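Local coordinates for Lmo1076 protein (Listeria monocytogenes serovar 1/2a, PDB 3FI7), which hydrolyses bacterial cell-wall peptidoglycan as the autolysin Auto, here in its catalytic N-acetylglucosaminidase domain of family GH73, at residues K46-Y51 with D122-L127; K126-P131 with W142-K147. One frame throughout, in Å; residues are numbered along the deposited sequence.

Overall arrangement
From the N terminus, helix 29-47 runs into the turn 48-51, which leads to helix 52-63; the chain then passes through the two-stranded sheet of 89-98 and 104-111 before helix 116-129. Interaction 1 closes this long excursion, setting the turn against the last half of helix 116-129. Interaction 2 closes a much shorter loop, returning 142-147, ahead of helix 149-156, to the end of the same helix. The two loops follow one another along the chain, sharing Lys126 and Leu127. They also touch directly: Asn49 O probably accepts a hydrogen bond from Arg143 N, and Tyr51 OH probably bonds Ala146 O.

Interaction 1: K46-Y51 with D122-L127; sequences KKYNLY and DNAKKL
Tyr48 lays its ring over the methyl group of Ala124, joining the turn that ends helix 29-47 to helix 116-129. CB of Tyr48 points at the helix, and with CG anti to the carbonyl carbon (chi1 -65°) the ring lies against the flank of helix 116-129. CG and CD2 come first, Tyr48 CD2 lying 3.7 Å from Ala124 CB. That methyl sits over one ring face, 4.1 Å from the centroid and 28° off the normal, a CH-pi contact. Farther out, CE2 also faces Ala124 CB; Tyr48 CE1 and CZ are each 4.0 Å from Lys125 CG, and Tyr48 OH is 3.7 Å from the same carbon. The extended Lys125 chain crosses the tyrosine obliquely, its CE also near the hydroxyl. The hydroxyl is hydrogen-bonded to Glu121 OE2, one turn before Lys125, and Lys47 NZ forms a salt bridge with that oxygen.

Deeper in, Leu50 brings CD1 to 3.8 Å from Ala124 CA and 4.0 Å from Leu127 CB. Met55 and Gln58 of helix 52-63 continue this packing, touching Ala124 and Leu127 respectively. The turn is a Schellman motif: Asn49, with positive phi, is its C-prime residue, and Leu50 N returns to Cys45 O. Such a helix end, followed by an apolar residue packed on a neighbouring helix, joins two helices of the lysozyme-like glucosaminidase domain.

Interaction 2: K126-P131 with W142-K147; sequences KLRNGP and WRENAK
Arg128 and Trp142 meet face to face while Glu144 closes on the arginine from its edge. In the stacking part, the guanidinium lies almost flat on the indole, with the planes 24° apart. Arg128 CZ stands 3.7 Å from the centroid of the Trp142 five-membered ring, only 13° off its normal, which makes this a cation-pi interaction. Arg128 NH1 sits above the ring junction, 3.2 Å from Trp142 CD2 and 3.4 Å from Trp142 CE3, whereas Arg128 NH2 lies nearer the root of the side chain, 3.5 Å from Trp142 CB. The arginine reaches this position by bending at chi2 and chi3 before its flat end crosses the tryptophan.

The ionic part is an end-on bidentate salt bridge. Arg128 NH1 donates to Glu144 OE1 at 3.0 Å and Arg128 NH2 to Glu144 OE2 at 3.2 Å, each oxygen using its syn lone pair. Carboxylate and guanidinium are nearly coplanar, and each acceptor lies close to the guanidinium plane. The NE and NH2 edge is held by the turn that ends helix 29-47: Arg128 NE donates to Tyr48 O, and NH2 makes a weak bond to Asn49 O. These bonds should fix the rotation of the guanidinium over the indole.

The remaining polar bond involves the helix backbone. Trp142 NE1 donates to Leu127 O at 2.9 Å and 170°, with the oxygen in the indole plane but the donor well above the carbonyl plane. Four residues on from Leu127 stands Pro131, which has no N-H to give Leu127 O; the indole supplies the donor. Together the cation-pi stack and bidentate salt bridge dock the loop before helix 149-156 onto the C-terminal end of helix 116-129, a surface loop-to-helix-end contact within the glucosaminidase domain.

Interaction 1: K46-Y51 with D122-L127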
ATOM      1  N   LYS A  46     -11.875  -6.972   0.588  1.00 45.04           N
ATOM      2  CA  LYS A  46     -13.243  -7.457   0.683  1.00 47.47           C
ATOM      3  C   LYS A  46     -13.319  -8.495   1.800  1.00 45.18           C
ATOM      4  O   LYS A  46     -14.197  -8.446   2.652  1.00 43.80           O
ATOM      5  CB  LYS A  46     -13.690  -8.070  -0.643  1.00 48.80           C
ATOM      6  CG  LYS A  46     -15.166  -8.399  -0.695  1.00 63.22           C
ATOM      7  CD  LYS A  46     -15.502  -9.290  -1.880  1.00 74.61           C
ATOM      8  CE  LYS A  46     -16.954  -9.757  -1.828  1.00 79.25           C
ATOM      9  NZ  LYS A  46     -17.230 -10.812  -2.845  1.00 85.31           N
ATOM     10  N   LYS A  47     -12.371  -9.422   1.803  1.00 41.19           N
ATOM     11  CA  LYS A  47     -12.309 -10.451   2.834  1.00 42.67           C
ATOM     12  C   LYS A  47     -12.146  -9.872   4.252  1.00 45.41           C
ATOM     13  O   LYS A  47     -12.709 -10.398   5.205  1.00 51.25           O
ATOM     14  CB  LYS A  47     -11.173 -11.419   2.512  1.00 38.62           C
ATOM     15  CG  LYS A  47     -10.882 -12.443   3.580  1.00 49.50           C
ATOM     16  CD  LYS A  47      -9.758 -13.353   3.117  1.00 56.32           C
ATOM     17  CE  LYS A  47      -9.303 -14.284   4.219  1.00 59.89           C
ATOM     18  NZ  LYS A  47      -8.159 -15.120   3.751  1.00 65.84           N
ATOM     19  N   TYR A  48     -11.387  -8.787   4.382  1.00 42.10           N
ATOM     20  CA  TYR A  48     -11.146  -8.164   5.685  1.00 43.26           C
ATOM     21  C   TYR A  48     -11.909  -6.852   5.891  1.00 46.21           C
ATOM     22  O   TYR A  48     -11.658  -6.137   6.862  1.00 48.19           O
ATOM     23  CB  TYR A  48      -9.649  -7.923   5.894  1.00 40.93           C
ATOM     24  CG  TYR A  48      -8.837  -9.191   5.976  1.00 45.16           C
ATOM     25  CD1 TYR A  48      -8.611  -9.816   7.196  1.00 45.49           C
ATOM     26  CD2 TYR A  48      -8.304  -9.769   4.835  1.00 39.87           C
ATOM     27  CE1 TYR A  48      -7.871 -10.979   7.275  1.00 44.16           C
ATOM     28  CE2 TYR A  48      -7.567 -10.932   4.903  1.00 40.84           C
ATOM     29  CZ  TYR A  48      -7.351 -11.534   6.125  1.00 49.29           C
ATOM     30  OH  TYR A  48      -6.612 -12.696   6.193  1.00 50.33           O
ATOM     31  N   ASN A  49     -12.832  -6.547   4.980  1.00 48.29           N
ATOM     32  CA  ASN A  49     -13.628  -5.308   5.011  1.00 39.40           C
ATOM     33  C   ASN A  49     -12.836  -4.009   5.273  1.00 37.26           C
ATOM     34  O   ASN A  49     -13.095  -3.289   6.235  1.00 38.93           O
ATOM     35  CB  ASN A  49     -14.821  -5.436   5.973  1.00 35.79           C
ATOM     36  CG  ASN A  49     -15.954  -4.470   5.630  1.00 49.39           C
ATOM     37  OD1 ASN A  49     -16.179  -4.151   4.461  1.00 48.40           O
ATOM     38  ND2 ASN A  49     -16.664  -3.995   6.651  1.00 45.24           N
ATOM     39  N   LEU A  50     -11.874  -3.724   4.399  1.00 36.82           N
ATOM     40  CA  LEU A  50     -11.060  -2.513   4.466  1.00 31.67           C
ATOM     41  C   LEU A  50     -11.165  -1.761   3.136  1.00 36.54           C
ATOM     42  O   LEU A  50     -11.737  -2.282   2.178  1.00 37.10           O
ATOM     43  CB  LEU A  50      -9.604  -2.891   4.712  1.00 36.81           C
ATOM     44  CG  LEU A  50      -9.303  -3.814   5.894  1.00 40.93           C
ATOM     45  CD1 LEU A  50      -7.828  -4.197   5.901  1.00 38.13           C
ATOM     46  CD2 LEU A  50      -9.680  -3.136   7.193  1.00 38.03           C
ATOM     47  N   TYR A  51     -10.622  -0.546   3.067  1.00 28.74           N
ATOM     48  CA  TYR A  51     -10.558   0.180   1.784  1.00 30.37           C
ATOM     49  C   TYR A  51      -9.346  -0.239   0.951  1.00 35.20           C
ATOM     50  O   TYR A  51      -8.201  -0.073   1.385  1.00 38.30           O
ATOM     51  CB  TYR A  51     -10.485   1.699   1.992  1.00 31.48           C
ATOM     52  CG  TYR A  51     -11.781   2.364   2.385  1.00 39.41           C
ATOM     53  CD1 TYR A  51     -12.731   2.685   1.429  1.00 37.40           C
ATOM     54  CD2 TYR A  51     -12.047   2.689   3.721  1.00 34.97           C
ATOM     55  CE1 TYR A  51     -13.923   3.304   1.783  1.00 37.27           C
ATOM     56  CE2 TYR A  51     -13.230   3.305   4.086  1.00 36.46           C
ATOM     57  CZ  TYR A  51     -14.171   3.607   3.112  1.00 44.58           C
ATOM     58  OH  TYR A  51     -15.356   4.222   3.458  1.00 39.23           O
ATOM     59  N   ASP A 122      -0.731  -9.570   5.104  1.00 35.59           N
ATOM     60  CA  ASP A 122      -0.222  -9.203   6.424  1.00 36.98           C
ATOM     61  C   ASP A 122      -0.694  -7.819   6.848  1.00 35.89           C
ATOM     62  O   ASP A 122      -1.065  -7.625   8.002  1.00 40.68           O
ATOM     63  CB  ASP A 122       1.308  -9.285   6.492  1.00 47.42           C
ATOM     64  CG  ASP A 122       1.798 -10.468   7.330  1.00 78.30           C
ATOM     65  OD1 ASP A 122       2.931 -10.386   7.860  1.00 88.13           O
ATOM     66  OD2 ASP A 122       1.053 -11.471   7.466  1.00 79.46           O
ATOM     67  N   ASN A 123      -0.678  -6.865   5.916  1.00 31.72           N
ATOM     68  CA  ASN A 123      -1.162  -5.516   6.196  1.00 34.26           C
ATOM     69  C   ASN A 123      -2.644  -5.552   6.550  1.00 39.81           C
ATOM     70  O   ASN A 123      -3.081  -4.887   7.489  1.00 46.77           O
ATOM     71  CB  ASN A 123      -0.888  -4.572   5.011  1.00 26.86           C
ATOM     72  CG  ASN A 123      -1.667  -3.256   5.098  1.00 35.66           C
ATOM     73  OD1 ASN A 123      -2.726  -3.106   4.485  1.00 41.08           O
ATOM     74  ND2 ASN A 123      -1.136  -2.298   5.841  1.00 35.77           N
ATOM     75  N   ALA A 124      -3.410  -6.349   5.811  1.00 31.70           N
ATOM     76  CA  ALA A 124      -4.845  -6.483   6.072  1.00 41.13           C
ATOM     77  C   ALA A 124      -5.100  -7.108   7.445  1.00 41.05           C
ATOM     78  O   ALA A 124      -5.979  -6.671   8.183  1.00 37.42           O
ATOM     79  CB  ALA A 124      -5.513  -7.310   4.983  1.00 34.18           C
ATOM     80  N   LYS A 125      -4.331  -8.140   7.777  1.00 37.61           N
ATOM     81  CA  LYS A 125      -4.457  -8.792   9.075  1.00 44.06           C
ATOM     82  C   LYS A 125      -4.110  -7.814  10.193  1.00 41.54           C
ATOM     83  O   LYS A 125      -4.804  -7.742  11.205  1.00 43.19           O
ATOM     84  CB  LYS A 125      -3.546 -10.015   9.158  1.00 35.63           C
ATOM     85  CG  LYS A 125      -4.059 -11.248   8.433  1.00 42.12           C
ATOM     86  CD  LYS A 125      -2.974 -12.311   8.459  1.00 56.13           C
ATOM     87  CE  LYS A 125      -3.479 -13.676   8.045  1.00 68.02           C
ATOM     88  NZ  LYS A 125      -2.361 -14.661   8.102  1.00 73.73           N
ATOM     89  N   LYS A 126      -3.036  -7.062   9.994  1.00 34.44           N
ATOM     90  CA  LYS A 126      -2.610  -6.059  10.956  1.00 39.36           C
ATOM     91  C   LYS A 126      -3.740  -5.071  11.272  1.00 41.19           C
ATOM     92  O   LYS A 126      -4.058  -4.847  12.441  1.00 42.95           O
ATOM     93  CB  LYS A 126      -1.373  -5.329  10.430  1.00 46.06           C
ATOM     94  CG  LYS A 126      -0.661  -4.450  11.445  1.00 63.71           C
ATOM     95  CD  LYS A 126       0.679  -3.965  10.882  1.00 85.36           C
ATOM     96  CE  LYS A 126       1.462  -3.140  11.900  1.00100.93           C
ATOM     97  NZ  LYS A 126       2.773  -2.665  11.362  1.00102.37           N
ATOM     98  N   LEU A 127      -4.347  -4.494  10.238  1.00 34.32           N
ATOM     99  CA  LEU A 127      -5.432  -3.531  10.431  1.00 38.73           C
ATOM    100  C   LEU A 127      -6.679  -4.148  11.046  1.00 44.00           C
ATOM    101  O   LEU A 127      -7.280  -3.572  11.954  1.00 39.15           O
ATOM    102  CB  LEU A 127      -5.806  -2.833   9.116  1.00 28.84           C
ATOM    103  CG  LEU A 127      -4.716  -1.913   8.546  1.00 40.72           C
ATOM    104  CD1 LEU A 127      -5.258  -1.015   7.440  1.00 45.08           C
ATOM    105  CD2 LEU A 127      -4.105  -1.082   9.644  1.00 45.96           C
TER

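Interaction 2: K126-P131 with W142-K147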
ATOM      1  N   LYS A 126      -3.036  -7.062   9.994  1.00 34.44           N
ATOM      2  CA  LYS A 126      -2.610  -6.059  10.956  1.00 39.36           C
ATOM      3  C   LYS A 126      -3.740  -5.071  11.272  1.00 41.19           C
ATOM      4  O   LYS A 126      -4.058  -4.847  12.441  1.00 42.95           O
ATOM      5  CB  LYS A 126      -1.373  -5.329  10.430  1.00 46.06           C
ATOM      6  CG  LYS A 126      -0.661  -4.450  11.445  1.00 63.71           C
ATOM      7  CD  LYS A 126       0.679  -3.965  10.882  1.00 85.36           C
ATOM      8  CE  LYS A 126       1.462  -3.140  11.900  1.00100.93           C
ATOM      9  NZ  LYS A 126       2.773  -2.665  11.362  1.00102.37           N
ATOM     10  N   LEU A 127      -4.347  -4.494  10.238  1.00 34.32           N
ATOM     11  CA  LEU A 127      -5.432  -3.531  10.431  1.00 38.73           C
ATOM     12  C   LEU A 127      -6.679  -4.148  11.046  1.00 44.00           C
ATOM     13  O   LEU A 127      -7.280  -3.572  11.954  1.00 39.15           O
ATOM     14  CB  LEU A 127      -5.806  -2.833   9.116  1.00 28.84           C
ATOM     15  CG  LEU A 127      -4.716  -1.913   8.546  1.00 40.72           C
ATOM     16  CD1 LEU A 127      -5.258  -1.015   7.440  1.00 45.08           C
ATOM     17  CD2 LEU A 127      -4.105  -1.082   9.644  1.00 45.96           C
ATOM     18  N   ARG A 128      -7.078  -5.309  10.534  1.00 42.87           N
ATOM     19  CA  ARG A 128      -8.316  -5.939  10.971  1.00 39.29           C
ATOM     20  C   ARG A 128      -8.163  -6.624  12.330  1.00 47.58           C
ATOM     21  O   ARG A 128      -9.000  -6.440  13.211  1.00 42.34           O
ATOM     22  CB  ARG A 128      -8.835  -6.927   9.918  1.00 40.13           C
ATOM     23  CG  ARG A 128      -9.943  -7.867  10.420  1.00 42.66           C
ATOM     24  CD  ARG A 128     -11.167  -7.098  10.923  1.00 37.35           C
ATOM     25  NE  ARG A 128     -11.712  -6.209   9.898  1.00 40.94           N
ATOM     26  CZ  ARG A 128     -12.750  -5.398  10.081  1.00 43.11           C
ATOM     27  NH1 ARG A 128     -13.368  -5.349  11.257  1.00 47.04           N
ATOM     28  NH2 ARG A 128     -13.176  -4.633   9.087  1.00 40.69           N
ATOM     29  N   ASN A 129      -7.094  -7.399  12.508  1.00 45.24           N
ATOM     30  CA  ASN A 129      -6.896  -8.124  13.766  1.00 45.37           C
ATOM     31  C   ASN A 129      -6.209  -7.304  14.847  1.00 44.52           C
ATOM     32  O   ASN A 129      -6.316  -7.623  16.028  1.00 48.10           O
ATOM     33  CB  ASN A 129      -6.125  -9.427  13.544  1.00 43.95           C
ATOM     34  CG  ASN A 129      -6.827 -10.359  12.583  1.00 50.07           C
ATOM     35  OD1 ASN A 129      -8.051 -10.336  12.458  1.00 49.60           O
ATOM     36  ND2 ASN A 129      -6.050 -11.182  11.887  1.00 52.02           N
ATOM     37  N   GLY A 130      -5.496  -6.260  14.440  1.00 42.61           N
ATOM     38  CA  GLY A 130      -4.815  -5.387  15.380  1.00 42.77           C
ATOM     39  C   GLY A 130      -3.538  -5.955  15.964  1.00 42.23           C
ATOM     40  O   GLY A 130      -3.216  -7.125  15.762  1.00 47.68           O
ATOM     41  N   PRO A 131      -2.784  -5.116  16.685  1.00 44.64           N
ATOM     42  CA  PRO A 131      -1.617  -5.573  17.444  1.00 39.80           C
ATOM     43  C   PRO A 131      -2.086  -6.429  18.612  1.00 45.59           C
ATOM     44  O   PRO A 131      -3.268  -6.403  18.952  1.00 46.45           O
ATOM     45  CB  PRO A 131      -1.006  -4.263  17.960  1.00 41.26           C
ATOM     46  CG  PRO A 131      -2.160  -3.296  17.964  1.00 49.60           C
ATOM     47  CD  PRO A 131      -2.913  -3.650  16.716  1.00 48.52           C
ATOM     48  N   TRP A 142     -11.529   0.475   9.708  1.00 35.85           N
ATOM     49  CA  TRP A 142     -12.432  -0.577   9.259  1.00 38.10           C
ATOM     50  C   TRP A 142     -13.534   0.064   8.441  1.00 41.72           C
ATOM     51  O   TRP A 142     -14.052   1.123   8.791  1.00 44.42           O
ATOM     52  CB  TRP A 142     -13.042  -1.367  10.426  1.00 33.26           C
ATOM     53  CG  TRP A 142     -12.045  -2.046  11.303  1.00 40.41           C
ATOM     54  CD1 TRP A 142     -10.726  -2.289  11.024  1.00 40.36           C
ATOM     55  CD2 TRP A 142     -12.291  -2.603  12.601  1.00 40.38           C
ATOM     56  NE1 TRP A 142     -10.134  -2.948  12.077  1.00 44.57           N
ATOM     57  CE2 TRP A 142     -11.071  -3.153  13.058  1.00 42.60           C
ATOM     58  CE3 TRP A 142     -13.420  -2.682  13.426  1.00 39.47           C
ATOM     59  CZ2 TRP A 142     -10.951  -3.776  14.305  1.00 46.88           C
ATOM     60  CZ3 TRP A 142     -13.302  -3.302  14.666  1.00 39.21           C
ATOM     61  CH2 TRP A 142     -12.073  -3.838  15.093  1.00 43.90           C
ATOM     62  N   ARG A 143     -13.905  -0.586   7.352  1.00 42.43           N
ATOM     63  CA  ARG A 143     -14.859   0.007   6.441  1.00 46.13           C
ATOM     64  C   ARG A 143     -16.237   0.218   7.077  1.00 50.24           C
ATOM     65  O   ARG A 143     -16.928   1.180   6.741  1.00 51.25           O
ATOM     66  CB  ARG A 143     -14.947  -0.813   5.154  1.00 52.15           C
ATOM     67  CG  ARG A 143     -15.431   0.008   4.004  1.00 52.77           C
ATOM     68  CD  ARG A 143     -15.137  -0.619   2.669  1.00 48.50           C
ATOM     69  NE  ARG A 143     -15.763   0.191   1.630  1.00 46.37           N
ATOM     70  CZ  ARG A 143     -15.628  -0.027   0.332  1.00 45.76           C
ATOM     71  NH1 ARG A 143     -14.880  -1.040  -0.098  1.00 42.58           N
ATOM     72  NH2 ARG A 143     -16.232   0.774  -0.528  1.00 44.40           N
ATOM     73  N   GLU A 144     -16.632  -0.657   8.003  1.00 43.18           N
ATOM     74  CA  GLU A 144     -17.916  -0.484   8.687  1.00 45.99           C
ATOM     75  C   GLU A 144     -17.929   0.697   9.666  1.00 51.55           C
ATOM     76  O   GLU A 144     -18.987   1.067  10.161  1.00 51.02           O
ATOM     77  CB  GLU A 144     -18.396  -1.776   9.377  1.00 41.94           C
ATOM     78  CG  GLU A 144     -17.590  -2.208  10.613  1.00 46.56           C
ATOM     79  CD  GLU A 144     -16.364  -3.051  10.264  1.00 54.17           C
ATOM     80  OE1 GLU A 144     -15.903  -3.809  11.143  1.00 52.72           O
ATOM     81  OE2 GLU A 144     -15.856  -2.958   9.120  1.00 45.54           O
ATOM     82  N   ASN A 145     -16.769   1.293   9.935  1.00 46.29           N
ATOM     83  CA  ASN A 145     -16.704   2.474  10.803  1.00 44.52           C
ATOM     84  C   ASN A 145     -16.256   3.748  10.089  1.00 51.94           C
ATOM     85  O   ASN A 145     -16.272   4.826  10.675  1.00 59.29           O
ATOM     86  CB  ASN A 145     -15.748   2.243  11.976  1.00 40.11           C
ATOM     87  CG  ASN A 145     -16.204   1.136  12.900  1.00 46.55           C
ATOM     88  OD1 ASN A 145     -17.398   0.918  13.090  1.00 54.67           O
ATOM     89  ND2 ASN A 145     -15.244   0.432  13.488  1.00 41.08           N
ATOM     90  N   ALA A 146     -15.814   3.627   8.844  1.00 45.69           N
ATOM     91  CA  ALA A 146     -15.279   4.789   8.137  1.00 44.49           C
ATOM     92  C   ALA A 146     -16.174   5.160   6.962  1.00 44.89           C
ATOM     93  O   ALA A 146     -16.247   4.423   5.984  1.00 44.85           O
ATOM     94  CB  ALA A 146     -13.852   4.517   7.668  1.00 42.14           C
ATOM     95  N   LYS A 147     -16.860   6.296   7.060  1.00 47.19           N
ATOM     96  CA  LYS A 147     -17.794   6.696   6.008  1.00 51.14           C
ATOM     97  C   LYS A 147     -17.082   6.841   4.665  1.00 43.48           C
ATOM     98  O   LYS A 147     -17.564   6.370   3.640  1.00 45.79           O
ATOM     99  CB  LYS A 147     -18.516   7.995   6.377  1.00 58.20           C
ATOM    100  CG  LYS A 147     -19.559   7.827   7.467  1.00 78.04           C
ATOM    101  CD  LYS A 147     -20.182   9.156   7.864  1.00 91.64           C
ATOM    102  CE  LYS A 147     -21.196   8.975   8.988  1.00100.53           C
ATOM    103  NZ  LYS A 147     -21.833  10.265   9.387  1.00106.19           N
TER